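Local coordinates for 3-methyladenine dna-glycosylase (Archaeoglobus fulgidus, PDB 2JHN), which belongs to the AlkA-type DNA glycosylases, DNA repair proteins that join a TATA-box-binding-protein-like domain to a helical HhH-GPD domain, at residues 117-122 / 195-200; 185-190 / 216-221. The protein carries 1 engineered substitution. One frame throughout, in Å; residues are numbered along the deposited sequence.

Contact 1: 117-122 / 195-200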
ATOM      1  N   SER A 117      -0.916   8.209   3.631  1.00 12.94           N
ATOM      2  CA  SER A 117      -1.764   8.734   4.714  1.00 11.97           C
ATOM      3  C   SER A 117      -2.890   7.739   4.962  1.00 11.98           C
ATOM      4  O   SER A 117      -3.253   6.963   4.066  1.00  9.29           O
ATOM      5  CB  SER A 117      -2.376  10.118   4.378  1.00 12.36           C
ATOM      6  OG  SER A 117      -3.389  10.053   3.358  1.00  9.10           O
ATOM      7  N   VAL A 118      -3.473   7.802   6.166  1.00 11.03           N
ATOM      8  CA  VAL A 118      -4.629   6.963   6.503  1.00 11.18           C
ATOM      9  C   VAL A 118      -5.803   7.242   5.561  1.00 11.19           C
ATOM     10  O   VAL A 118      -6.482   6.314   5.085  1.00  9.86           O
ATOM     11  CB  VAL A 118      -5.063   7.211   7.978  1.00 11.34           C
ATOM     12  CG1 VAL A 118      -6.413   6.505   8.299  1.00 13.07           C
ATOM     13  CG2 VAL A 118      -3.958   6.747   8.916  1.00 11.64           C
ATOM     14  N   PHE A 119      -6.081   8.528   5.338  1.00 11.04           N
ATOM     15  CA  PHE A 119      -7.120   8.913   4.397  1.00 10.56           C
ATOM     16  C   PHE A 119      -6.952   8.264   3.018  1.00  9.85           C
ATOM     17  O   PHE A 119      -7.894   7.678   2.494  1.00  8.23           O
ATOM     18  CB  PHE A 119      -7.228  10.443   4.211  1.00 11.58           C
ATOM     19  CG  PHE A 119      -8.327  10.827   3.281  1.00 10.95           C
ATOM     20  CD1 PHE A 119      -9.649  10.487   3.585  1.00 11.95           C
ATOM     21  CD2 PHE A 119      -8.060  11.506   2.102  1.00 13.35           C
ATOM     22  CE1 PHE A 119     -10.688  10.827   2.744  1.00 13.32           C
ATOM     23  CE2 PHE A 119      -9.128  11.871   1.214  1.00 13.97           C
ATOM     24  CZ  PHE A 119     -10.425  11.534   1.538  1.00 13.58           C
ATOM     25  N   GLU A 120      -5.745   8.337   2.457  1.00  9.55           N
ATOM     26  CA  GLU A 120      -5.489   7.714   1.159  1.00  9.47           C
ATOM     27  C   GLU A 120      -5.745   6.198   1.210  1.00  9.67           C
ATOM     28  O   GLU A 120      -6.362   5.637   0.297  1.00  9.33           O
ATOM     29  CB  GLU A 120      -4.075   8.044   0.680  1.00 10.05           C
ATOM     30  CG  GLU A 120      -3.655   7.305  -0.605  1.00 10.02           C
ATOM     31  CD  GLU A 120      -2.178   7.479  -0.948  1.00 10.12           C
ATOM     32  OE1 GLU A 120      -1.440   8.165  -0.208  1.00 12.22           O
ATOM     33  OE2 GLU A 120      -1.767   6.891  -1.997  1.00 14.98           O
ATOM     34  N   GLY A 121      -5.252   5.542   2.260  1.00  8.56           N
ATOM     35  CA  GLY A 121      -5.444   4.086   2.431  1.00  9.09           C
ATOM     36  C   GLY A 121      -6.909   3.686   2.501  1.00  9.32           C
ATOM     37  O   GLY A 121      -7.325   2.733   1.837  1.00  9.19           O
ATOM     38  N   ILE A 122      -7.709   4.418   3.289  1.00  9.09           N
ATOM     39  CA  ILE A 122      -9.148   4.120   3.352  1.00  9.88           C
ATOM     40  C   ILE A 122      -9.854   4.344   2.003  1.00  9.94           C
ATOM     41  O   ILE A 122     -10.594   3.469   1.538  1.00  9.57           O
ATOM     42  CB  ILE A 122      -9.897   4.888   4.503  1.00  9.59           C
ATOM     43  CG1 ILE A 122      -9.297   4.528   5.872  1.00 10.10           C
ATOM     44  CG2 ILE A 122     -11.421   4.550   4.460  1.00 10.42           C
ATOM     45  CD1 ILE A 122      -9.749   5.469   7.011  1.00 10.61           C
ATOM     46  N   GLU A 195     -12.198  14.167  11.429  1.00 20.47           N
ATOM     47  CA  GLU A 195     -11.032  14.891  11.918  1.00 21.60           C
ATOM     48  C   GLU A 195     -10.029  13.921  12.522  1.00 20.78           C
ATOM     49  O   GLU A 195     -10.407  12.823  12.943  1.00 21.63           O
ATOM     50  CB  GLU A 195     -11.452  15.907  12.988  1.00 22.70           C
ATOM     51  CG  GLU A 195     -12.158  17.111  12.415  0.70 25.43           C
ATOM     52  CD  GLU A 195     -11.192  18.207  12.041  0.70 29.30           C
ATOM     53  OE1 GLU A 195      -9.958  17.976  12.081  0.70 30.90           O
ATOM     54  OE2 GLU A 195     -11.667  19.311  11.711  0.70 32.09           O
ATOM     55  N   ASN A 196      -8.763  14.342  12.563  1.00 20.40           N
ATOM     56  CA  ASN A 196      -7.677  13.606  13.225  1.00 20.01           C
ATOM     57  C   ASN A 196      -7.478  12.182  12.692  1.00 19.01           C
ATOM     58  O   ASN A 196      -7.052  11.275  13.405  1.00 18.18           O
ATOM     59  CB  ASN A 196      -7.867  13.610  14.754  1.00 20.44           C
ATOM     60  CG  ASN A 196      -7.999  15.036  15.317  1.00 21.27           C
ATOM     61  OD1 ASN A 196      -7.145  15.886  15.073  1.00 23.47           O
ATOM     62  ND2 ASN A 196      -9.064  15.287  16.071  1.00 24.68           N
ATOM     63  N   LEU A 197      -7.831  11.984  11.429  1.00 18.98           N
ATOM     64  CA  LEU A 197      -7.811  10.642  10.861  1.00 18.20           C
ATOM     65  C   LEU A 197      -6.410   9.990  10.841  1.00 18.01           C
ATOM     66  O   LEU A 197      -6.276   8.776  11.055  1.00 16.76           O
ATOM     67  CB  LEU A 197      -8.499  10.690   9.475  1.00 18.52           C
ATOM     68  CG  LEU A 197      -8.980   9.454   8.751  1.00 20.41           C
ATOM     69  CD1 LEU A 197      -9.937   8.596   9.596  1.00 18.50           C
ATOM     70  CD2 LEU A 197      -9.639   9.931   7.466  1.00 17.61           C
ATOM     71  N   GLU A 198      -5.346  10.784  10.672  1.00 17.49           N
ATOM     72  CA  GLU A 198      -4.009  10.182  10.675  1.00 17.85           C
ATOM     73  C   GLU A 198      -3.704   9.478  12.014  1.00 17.71           C
ATOM     74  O   GLU A 198      -2.896   8.560  12.072  1.00 17.39           O
ATOM     75  CB  GLU A 198      -2.929  11.219  10.337  1.00 18.98           C
ATOM     76  CG  GLU A 198      -1.544  10.610  10.007  1.00 21.13           C
ATOM     77  CD  GLU A 198      -1.509   9.755   8.718  1.00 22.73           C
ATOM     78  OE1 GLU A 198      -2.430   9.866   7.864  1.00 19.09           O
ATOM     79  OE2 GLU A 198      -0.517   8.981   8.582  1.00 22.32           O
ATOM     80  N   GLU A 199      -4.366   9.908  13.093  1.00 17.54           N
ATOM     81  CA  GLU A 199      -4.152   9.261  14.401  1.00 17.20           C
ATOM     82  C   GLU A 199      -4.578   7.790  14.462  1.00 17.48           C
ATOM     83  O   GLU A 199      -4.147   7.048  15.350  1.00 17.55           O
ATOM     84  CB  GLU A 199      -4.821  10.057  15.541  1.00 16.78           C
ATOM     85  CG  GLU A 199      -4.261  11.471  15.691  1.00 16.73           C
ATOM     86  CD  GLU A 199      -5.001  12.302  16.746  1.00 16.27           C
ATOM     87  OE1 GLU A 199      -5.999  11.809  17.308  1.00 15.98           O
ATOM     88  OE2 GLU A 199      -4.606  13.467  16.965  1.00 16.71           O
ATOM     89  N   LEU A 200      -5.403   7.359  13.499  1.00 17.69           N
ATOM     90  CA  LEU A 200      -5.899   5.978  13.473  1.00 18.27           C
ATOM     91  C   LEU A 200      -4.749   4.977  13.442  1.00 19.03           C
ATOM     92  O   LEU A 200      -4.878   3.870  13.961  1.00 18.53           O
ATOM     93  CB  LEU A 200      -6.844   5.768  12.273  1.00 17.39           C
ATOM     94  CG  LEU A 200      -7.757   4.539  12.292  1.00 17.21           C
ATOM     95  CD1 LEU A 200      -8.766   4.586  13.459  1.00 16.29           C
ATOM     96  CD2 LEU A 200      -8.476   4.400  10.931  1.00 17.38           C
TER
HETATM   97  O   HOH W   1      -4.862  10.669   6.947  1.00 14.69           O
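Glu198 reaches from the short 3-10 segment 197-200 to the start of helix 118-127 and binds the first backbone N-H there. Its CG stands anti to the backbone N (chi1 -167°), and together with a bend at chi2 (65°) this brings the carboxylate to the helix start. CD lies 3.9 Å from CG2 of Val118. At the tip OE1 takes the Val118 N-H at 2.9 Å in a nearly straight bond, met on the syn side 26° out of the carboxylate plane. The same oxygen accepts from a water, 2.7 Å away, which in turn accepts from Phe119 N. Ser117 is the N-cap of this helix: its OG receives Glu120 N at 3.1 Å, while Glu198 takes the amide two residues earlier. The partial positive charge of a helix N-terminus would probably steady the carboxylate. Beside these polar bonds Leu197 lies across Val118, its CG 3.9 Å from Val118 CG1. One branch, CD2, comes to the edge of the Phe119 ring, 3.9 Å from CD1; the other, CD1, meets Ile122 CD1 tip to tip. Leu200 CD2 packs on Val118 CG1, and Tyr211 and Leu212 of helix 205-213 cover Leu200.

Contact 2: 185-190 / 216-221. With NA (sodium ion), chain E.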
ATOM      1  N   ALA A 185     -18.496   6.945  -3.851  1.00 21.65           N
ATOM      2  CA  ALA A 185     -18.356   8.400  -3.746  1.00 21.09           C
ATOM      3  C   ALA A 185     -18.933   8.931  -2.453  1.00 20.91           C
ATOM      4  O   ALA A 185     -18.307   9.723  -1.762  1.00 19.40           O
ATOM      5  CB  ALA A 185     -18.994   9.108  -4.971  1.00 22.01           C
ATOM      6  N   GLU A 186     -20.127   8.465  -2.105  1.00 20.68           N
ATOM      7  CA  GLU A 186     -20.771   8.837  -0.866  1.00 21.76           C
ATOM      8  C   GLU A 186     -19.966   8.467   0.389  1.00 20.59           C
ATOM      9  O   GLU A 186     -19.837   9.260   1.305  1.00 20.41           O
ATOM     10  CB  GLU A 186     -22.153   8.182  -0.813  1.00 22.56           C
ATOM     11  CG  GLU A 186     -23.171   8.898  -1.661  1.00 27.45           C
ATOM     12  CD  GLU A 186     -24.588   8.411  -1.420  1.00 33.99           C
ATOM     13  OE1 GLU A 186     -24.754   7.255  -0.956  1.00 36.91           O
ATOM     14  OE2 GLU A 186     -25.529   9.187  -1.704  1.00 35.57           O
ATOM     15  N   LEU A 187     -19.414   7.256   0.402  1.00 20.61           N
ATOM     16  CA  LEU A 187     -18.649   6.781   1.550  1.00 19.51           C
ATOM     17  C   LEU A 187     -17.305   7.538   1.696  1.00 18.55           C
ATOM     18  O   LEU A 187     -16.914   7.912   2.803  1.00 17.84           O
ATOM     19  CB  LEU A 187     -18.451   5.271   1.439  1.00 20.36           C
ATOM     20  CG  LEU A 187     -17.819   4.518   2.616  1.00 21.12           C
ATOM     21  CD1 LEU A 187     -18.538   4.830   3.935  1.00 21.16           C
ATOM     22  CD2 LEU A 187     -17.784   3.019   2.316  1.00 20.24           C
ATOM     23  N   ILE A 188     -16.617   7.764   0.579  1.00 17.32           N
ATOM     24  CA  ILE A 188     -15.352   8.511   0.589  1.00 18.07           C
ATOM     25  C   ILE A 188     -15.572   9.939   1.108  1.00 18.20           C
ATOM     26  O   ILE A 188     -14.833  10.427   1.958  1.00 18.32           O
ATOM     27  CB  ILE A 188     -14.638   8.445  -0.786  1.00 16.84           C
ATOM     28  CG1 ILE A 188     -14.174   6.992  -1.038  1.00 18.19           C
ATOM     29  CG2 ILE A 188     -13.465   9.465  -0.841  1.00 16.47           C
ATOM     30  CD1 ILE A 188     -13.657   6.714  -2.421  1.00 15.97           C
ATOM     31  N   VAL A 189     -16.630  10.598   0.634  1.00 19.17           N
ATOM     32  CA  VAL A 189     -16.949  11.930   1.147  1.00 18.94           C
ATOM     33  C   VAL A 189     -17.211  11.865   2.667  1.00 18.54           C
ATOM     34  O   VAL A 189     -16.704  12.680   3.435  1.00 18.29           O
ATOM     35  CB  VAL A 189     -18.108  12.581   0.345  1.00 19.65           C
ATOM     36  CG1 VAL A 189     -18.617  13.853   1.048  1.00 20.55           C
ATOM     37  CG2 VAL A 189     -17.651  12.898  -1.083  1.00 20.70           C
ATOM     38  N   GLU A 190     -17.946  10.846   3.101  1.00 18.98           N
ATOM     39  CA  GLU A 190     -18.207  10.606   4.525  1.00 19.34           C
ATOM     40  C   GLU A 190     -16.911  10.524   5.368  1.00 18.48           C
ATOM     41  O   GLU A 190     -16.753  11.202   6.391  1.00 17.60           O
ATOM     42  CB  GLU A 190     -19.047   9.329   4.677  1.00 19.44           C
ATOM     43  CG  GLU A 190     -19.750   9.187   6.016  1.00 22.10           C
ATOM     44  CD  GLU A 190     -20.567   7.880   6.161  1.00 22.51           C
ATOM     45  OE1 GLU A 190     -21.020   7.291   5.145  1.00 28.05           O
ATOM     46  OE2 GLU A 190     -20.784   7.468   7.325  1.00 28.96           O
ATOM     47  N   LYS A 216     -21.206   2.489   7.429  1.00 18.92           N
ATOM     48  CA  LYS A 216     -22.005   1.593   6.588  1.00 20.36           C
ATOM     49  C   LYS A 216     -21.366   1.476   5.203  1.00 19.62           C
ATOM     50  O   LYS A 216     -21.242   2.466   4.464  1.00 20.76           O
ATOM     51  CB  LYS A 216     -23.465   2.059   6.509  1.00 20.50           C
ATOM     52  CG  LYS A 216     -23.648   3.383   5.790  1.00 23.26           C
ATOM     53  CD  LYS A 216     -25.031   4.035   6.043  1.00 24.79           C
ATOM     54  CE  LYS A 216     -25.092   5.414   5.403  1.00 28.45           C
ATOM     55  NZ  LYS A 216     -24.292   6.417   6.160  1.00 31.95           N
ATOM     56  N   GLY A 217     -20.930   0.267   4.871  1.00 18.05           N
ATOM     57  CA  GLY A 217     -20.320   0.006   3.575  1.00 17.60           C
ATOM     58  C   GLY A 217     -18.865  -0.412   3.741  1.00 16.44           C
ATOM     59  O   GLY A 217     -18.200  -0.795   2.761  1.00 16.14           O
ATOM     60  N   ILE A 218     -18.381  -0.319   4.977  1.00 15.24           N
ATOM     61  CA  ILE A 218     -17.068  -0.878   5.339  1.00 14.22           C
ATOM     62  C   ILE A 218     -17.313  -2.126   6.189  1.00 13.65           C
ATOM     63  O   ILE A 218     -17.765  -2.016   7.323  1.00 13.98           O
ATOM     64  CB  ILE A 218     -16.178   0.108   6.091  1.00 14.07           C
ATOM     65  CG1 ILE A 218     -15.939   1.378   5.238  1.00 15.02           C
ATOM     66  CG2 ILE A 218     -14.846  -0.576   6.466  1.00 13.46           C
ATOM     67  CD1 ILE A 218     -14.939   2.385   5.809  1.00 14.93           C
ATOM     68  N   GLY A 219     -16.984  -3.290   5.641  1.00 12.78           N
ATOM     69  CA  GLY A 219     -17.123  -4.548   6.392  1.00 12.37           C
ATOM     70  C   GLY A 219     -15.766  -5.141   6.759  1.00 13.11           C
ATOM     71  O   GLY A 219     -14.720  -4.424   6.741  1.00 12.33           O
ATOM     72  N   ARG A 220     -15.778  -6.442   7.068  1.00 12.00           N
ATOM     73  CA  ARG A 220     -14.578  -7.106   7.602  1.00 11.79           C
ATOM     74  C   ARG A 220     -13.384  -7.020   6.631  1.00 11.48           C
ATOM     75  O   ARG A 220     -12.286  -6.663   7.050  1.00 10.55           O
ATOM     76  CB  ARG A 220     -14.871  -8.560   7.957  1.00 11.86           C
ATOM     77  CG  ARG A 220     -13.668  -9.282   8.477  1.00 12.13           C
ATOM     78  CD  ARG A 220     -14.057 -10.644   9.047  1.00 16.56           C
ATOM     79  NE  ARG A 220     -12.994 -11.076   9.946  1.00 19.54           N
ATOM     80  CZ  ARG A 220     -13.004 -12.205  10.647  1.00 22.58           C
ATOM     81  NH1 ARG A 220     -14.041 -13.054  10.544  1.00 21.73           N
ATOM     82  NH2 ARG A 220     -11.968 -12.481  11.454  1.00 21.03           N
ATOM     83  N   TRP A 221     -13.611  -7.334   5.352  1.00 10.82           N
ATOM     84  CA  TRP A 221     -12.526  -7.370   4.377  1.00 12.76           C
ATOM     85  C   TRP A 221     -11.875  -6.000   4.208  1.00 11.74           C
ATOM     86  O   TRP A 221     -10.668  -5.884   4.350  1.00 11.53           O
ATOM     87  CB  TRP A 221     -12.990  -7.919   3.018  1.00 14.53           C
ATOM     88  CG  TRP A 221     -11.957  -7.759   1.954  1.00 18.39           C
ATOM     89  CD1 TRP A 221     -10.693  -8.313   1.926  1.00 19.69           C
ATOM     90  CD2 TRP A 221     -12.074  -6.971   0.770  1.00 21.45           C
ATOM     91  NE1 TRP A 221     -10.033  -7.918   0.783  1.00 21.85           N
ATOM     92  CE2 TRP A 221     -10.856  -7.096   0.058  1.00 19.93           C
ATOM     93  CE3 TRP A 221     -13.106  -6.184   0.222  1.00 22.74           C
ATOM     94  CZ2 TRP A 221     -10.631  -6.445  -1.170  1.00 22.48           C
ATOM     95  CZ3 TRP A 221     -12.888  -5.553  -1.005  1.00 22.34           C
ATOM     96  CH2 TRP A 221     -11.655  -5.683  -1.683  1.00 21.94           C
TER
HETATM   97 NA    NA E1298     -19.840  -1.329   8.420  1.00 18.75          NA
HETATM   98  O   HOH W   2     -21.224  -1.996   6.512  1.00 17.01           O
HETATM   99  O   HOH W   3     -20.235  -3.678   9.256  1.00 19.18           O
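Leu187 and Ile218 meet obliquely between helix 182-192 and the loop that leads into helix 220-229, with Leu187 CD2 3.8 Å from Ile218 CG1. With its CG anti to the backbone N (chi1 -173°), Leu187 directs two methyls at the loop backbone: CD1 lies 3.6 Å from the carbonyl O of Lys216, and CD2 also nears the O of Gly217. These carbonyls have polar partners elsewhere, Arg183 for Lys216 and Gln129 for Gly217.

One helical turn on, Glu190 and Lys216 cross at about a right angle. The glutamate runs extended beyond CG, whereas the lysine runs extended from CB to CE before a bend at chi4 (-74°) brings its ammonium to the carboxylate. Lys216 NZ stands 3.5 Å from Glu190 OE1 and 3.8 Å from Glu190 OE2, a salt bridge without a hydrogen bond. A bound 2-(N-morpholino)ethanesulfonic acid molecule, probably from the crystallisation liquor, offers NZ a second anionic partner.

Gly217-Ile218-Gly219 is the signature of the hairpin that joins helices 205-213 and 220-229 in the helix-hairpin-helix motif, with Gly219 as N-cap of the second helix. Ile218 O coordinates a sodium ion at 2.5 Å. The carbonyls of Thr213 and Phe215 and two waters complete the site, and one of these waters also accepts from Gly217 N. Ile218 thus has its side chain against Leu187 and its carbonyl on the metal; the ion probably offsets the negative ends of three backbone dipoles, consistent with a fixed hairpin conformation.

Overall arrangement
Contacts 1 and 2 have centres 14 Å apart on the same side of the chain's centre, and their segments alternate along the sequence. They touch directly where Phe119 CE1 packs 4.2 Å from Ile188 O. Helix 182-192 takes part in both settings: residues 185-190 form one side of contact 2, and Ile191, just beyond, packs on Phe119, Ile122 and Leu197 of contact 1. Helix 118-127 does likewise, since Ile126, further along from 117-122, touches Leu187. The sodium ion is bound directly in contact 2, and the side chain of Ile122 in contact 1 lies about 11 Å, nearest atoms, from that same ion.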